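Local coordinates for putative uncharacterized protein PH0242 (Pyrococcus horikoshii, PDB 3VU1) that is the C-terminal globular domain of an archaeal oligosaccharyltransferase of the AglB family, rich in beta strands and carrying a bound calcium ion, at residues A[71-74]-A[75-78]; A[209-212]-A[213-216]. One frame throughout, in Å; residues are numbered along the deposited sequence.

Contact 1. Residues A[71-74]-A[75-78]; sequences DGNI and SEVD. With CA (calcium ion), chain C.
G72 and N73 each offer a backbone carbonyl to the amide three residues on, S75 N to G72 O at 3.2 Å and E76 N to N73 O at 3.1 Å, so two type I turns overlap in the loop between helix 60-69 and strand 86-90. An inverse gamma turn centred on E76 follows, closed by a weak bond from V77 N to S75 O. The two turn amides come from above the planes of their acceptor carbonyls rather than along a lone pair. S75 adds a second grip on the first turn: its OG donates to G72 O at 2.9 Å, nearer the carbonyl plane (tilted 21°) and from the same face as S75 N. With OG between the backbone N and the carbonyl carbon (chi1 82°), the hydroxyl lies beside its own amide and reaches the same acceptor. The side chain of E76 leaves the second turn past N73 O, its CB 3.3 Å from that atom. With CG beside the backbone N and the chain extended beyond CG, the carboxylate is carried out to the calcium ion, which A285 O, H319 O and E322 OE1 also bind. G287 N hydrogen-bonds to E76 OE1, a second-shell contact that should help fix the carboxylate. Both oxygens coordinate the calcium, E76 OE1 at 2.6 Å and E76 OE2 at 2.5 Å.

Contact 2. Residues A[209-212]-A[213-216]; sequences ATSN and FVKL
K215 folds back from the first turn of helix 212-218 to meet T210 and N212, and its ammonium group makes the tight part of the contact. NZ donates to T210 O at 2.7 Å, approaching 22° off the carbonyl plane, and to N212 OD1 at 3.0 Å, again somewhat tilted from the amide plane. The chain runs extended through chi3 and bends only at its end (chi4 72°), which brings NZ back over the residues preceding it; D71 supplies a third, charged partner. This buried lysine is therefore held by a main-chain carbonyl, a side-chain amide and a carboxylate. The rotation of the N212 amide is fixed from both ends, OD1 by K215 and ND2 by F67 O. Along the backbone, the helix starts with K215 N to S211 O, lying in the carbonyl plane, and L216 N to N212 O at 2.9 Å. Looser is the approach of V214 CG1, 3.8 Å from A209 O, a carbonyl oxygen that Y195 OH hydrogen-bonds. T210, partly exposed, points away from the helix, its OG1 bonded to D71 OD1. S211 OG packs closer, 3.3 Å from V214 CG2, and hydrogen-bonds to V208 O, of the residue just before the segment 209-212. F213 points off to its ring contact with F97. S211, at the N-cap position right before helix 212-218, makes this a helix N-terminus.

How the contacts relate
Contact 1 and contact 2 have centres 12 Å apart and meet through D71, whose carboxylate straddles both parts of the second. D71 OD2 forms a salt bridge with K215 NZ at 2.9 Å, while D71 OD1 probably hydrogen-bonds to T210 OG1 at 2.7 Å; S223 and S224 add further bonds to the same carboxylate. A weak hydrogen bond between S75 OG and N212 ND2 joins the turn to the helix start. F228 of helix 228-235 touches D71, S75 and E76 as well as N212. Contact 1 binds the calcium directly, whereas the N212 side chain lies about 10 Å from the ion; its weak bond to S75 places it next to the segment that carries E76.

Contact 1. Residues A[71-74]-A[75-78]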
# COMPACT_ATOMS: atom_id res chain seq x y z
N ASP A 71 -6.33 -9.18 -1.18
CA ASP A 71 -5.13 -9.94 -1.42
C ASP A 71 -5.03 -9.99 -2.92
O ASP A 71 -6.04 -9.88 -3.61
CB ASP A 71 -5.32 -11.34 -0.85
CG ASP A 71 -4.09 -12.22 -1.01
OD1 ASP A 71 -4.26 -13.47 -0.97
OD2 ASP A 71 -2.97 -11.65 -1.18
N GLY A 72 -3.80 -10.11 -3.43
CA GLY A 72 -3.58 -10.37 -4.83
C GLY A 72 -3.94 -9.24 -5.74
O GLY A 72 -3.81 -8.08 -5.38
N ASN A 73 -4.40 -9.58 -6.95
CA ASN A 73 -4.56 -8.59 -8.01
C ASN A 73 -5.51 -7.48 -7.67
O ASN A 73 -5.18 -6.31 -7.89
CB ASN A 73 -5.02 -9.24 -9.31
CG ASN A 73 -3.88 -9.85 -10.08
OD1 ASN A 73 -2.73 -9.45 -9.94
ND2 ASN A 73 -4.19 -10.82 -10.91
N ILE A 74 -6.68 -7.84 -7.14
CA ILE A 74 -7.72 -6.87 -6.89
C ILE A 74 -7.31 -5.85 -5.83
O ILE A 74 -7.88 -4.76 -5.79
CB ILE A 74 -9.06 -7.52 -6.51
CG1 ILE A 74 -10.22 -6.67 -7.05
CG2 ILE A 74 -9.21 -7.72 -5.01
CD1 ILE A 74 -11.50 -7.48 -7.06
N SER A 75 -6.33 -6.21 -4.99
CA SER A 75 -5.94 -5.32 -3.89
C SER A 75 -4.94 -4.26 -4.34
O SER A 75 -4.53 -3.40 -3.55
CB SER A 75 -5.40 -6.12 -2.73
OG SER A 75 -4.04 -6.44 -2.96
N GLU A 76 -4.57 -4.33 -5.62
CA GLU A 76 -3.55 -3.44 -6.16
C GLU A 76 -4.12 -2.09 -6.58
O GLU A 76 -4.38 -1.80 -7.73
CB GLU A 76 -2.75 -4.09 -7.29
CG GLU A 76 -1.68 -5.05 -6.80
CD GLU A 76 -0.66 -5.41 -7.89
OE1 GLU A 76 -0.28 -4.52 -8.70
OE2 GLU A 76 -0.23 -6.59 -7.92
N VAL A 77 -4.26 -1.26 -5.60
CA VAL A 77 -4.80 0.04 -5.77
C VAL A 77 -3.72 1.04 -6.25
O VAL A 77 -2.54 0.90 -5.90
CB VAL A 77 -5.43 0.39 -4.42
CG1 VAL A 77 -5.17 1.83 -4.02
CG2 VAL A 77 -6.89 -0.03 -4.46
N ASP A 78 -4.11 2.03 -7.04
CA ASP A 78 -3.11 2.93 -7.60
C ASP A 78 -2.81 4.12 -6.67
O ASP A 78 -3.13 5.30 -6.96
CB ASP A 78 -3.46 3.34 -9.04
CG ASP A 78 -2.45 4.33 -9.64
OD1 ASP A 78 -1.25 4.29 -9.30
OD2 ASP A 78 -2.85 5.17 -10.45
CA CA C . 1.85 -5.90 -9.15

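Contact 2. Residues A[209-212]-A[213-216]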
# COMPACT_ATOMS: atom_id res chain seq x y z
N ALA A 209 -8.63 -13.85 5.60
CA ALA A 209 -7.40 -14.53 6.08
C ALA A 209 -6.10 -14.07 5.42
O ALA A 209 -5.09 -13.96 6.10
CB ALA A 209 -7.53 -16.02 5.95
N THR A 210 -6.10 -13.80 4.12
CA THR A 210 -4.87 -13.38 3.45
C THR A 210 -4.85 -11.90 3.06
O THR A 210 -4.09 -11.50 2.19
CB THR A 210 -4.56 -14.26 2.22
OG1 THR A 210 -5.65 -14.20 1.28
CG2 THR A 210 -4.31 -15.72 2.66
N SER A 211 -5.68 -11.10 3.72
CA SER A 211 -5.78 -9.67 3.46
C SER A 211 -4.43 -9.00 3.67
O SER A 211 -3.65 -9.44 4.53
CB SER A 211 -6.81 -9.04 4.42
OG SER A 211 -6.42 -9.24 5.78
N ASN A 212 -4.18 -7.92 2.94
CA ASN A 212 -2.98 -7.13 3.13
C ASN A 212 -2.78 -6.57 4.55
O ASN A 212 -1.65 -6.43 5.00
CB ASN A 212 -2.97 -6.00 2.12
CG ASN A 212 -2.76 -6.49 0.70
OD1 ASN A 212 -2.14 -7.52 0.46
ND2 ASN A 212 -3.30 -5.76 -0.27
N PHE A 213 -3.87 -6.23 5.25
CA PHE A 213 -3.72 -5.76 6.62
C PHE A 213 -3.07 -6.82 7.52
O PHE A 213 -2.16 -6.51 8.29
CB PHE A 213 -5.06 -5.36 7.20
CG PHE A 213 -5.01 -5.03 8.67
CD1 PHE A 213 -5.60 -5.86 9.61
CD2 PHE A 213 -4.39 -3.88 9.11
CE1 PHE A 213 -5.57 -5.57 10.97
CE2 PHE A 213 -4.35 -3.57 10.47
CZ PHE A 213 -4.94 -4.41 11.40
N VAL A 214 -3.57 -8.05 7.44
CA VAL A 214 -3.02 -9.16 8.18
C VAL A 214 -1.52 -9.31 7.89
O VAL A 214 -0.74 -9.49 8.82
CB VAL A 214 -3.78 -10.46 7.85
CG1 VAL A 214 -2.98 -11.67 8.28
CG2 VAL A 214 -5.14 -10.48 8.53
N LYS A 215 -1.12 -9.19 6.62
CA LYS A 215 0.29 -9.29 6.24
C LYS A 215 1.11 -8.18 6.87
O LYS A 215 2.15 -8.45 7.46
CB LYS A 215 0.50 -9.21 4.72
CG LYS A 215 -0.14 -10.28 3.84
CD LYS A 215 0.31 -10.02 2.39
CE LYS A 215 -0.46 -10.85 1.37
NZ LYS A 215 -1.88 -10.41 1.14
N LEU A 216 0.67 -6.94 6.72
CA LEU A 216 1.48 -5.79 7.12
C LEU A 216 1.37 -5.44 8.60
O LEU A 216 2.30 -4.85 9.15
CB LEU A 216 1.12 -4.55 6.29
CG LEU A 216 1.33 -4.59 4.76
CD1 LEU A 216 0.66 -3.38 4.11
CD2 LEU A 216 2.79 -4.68 4.34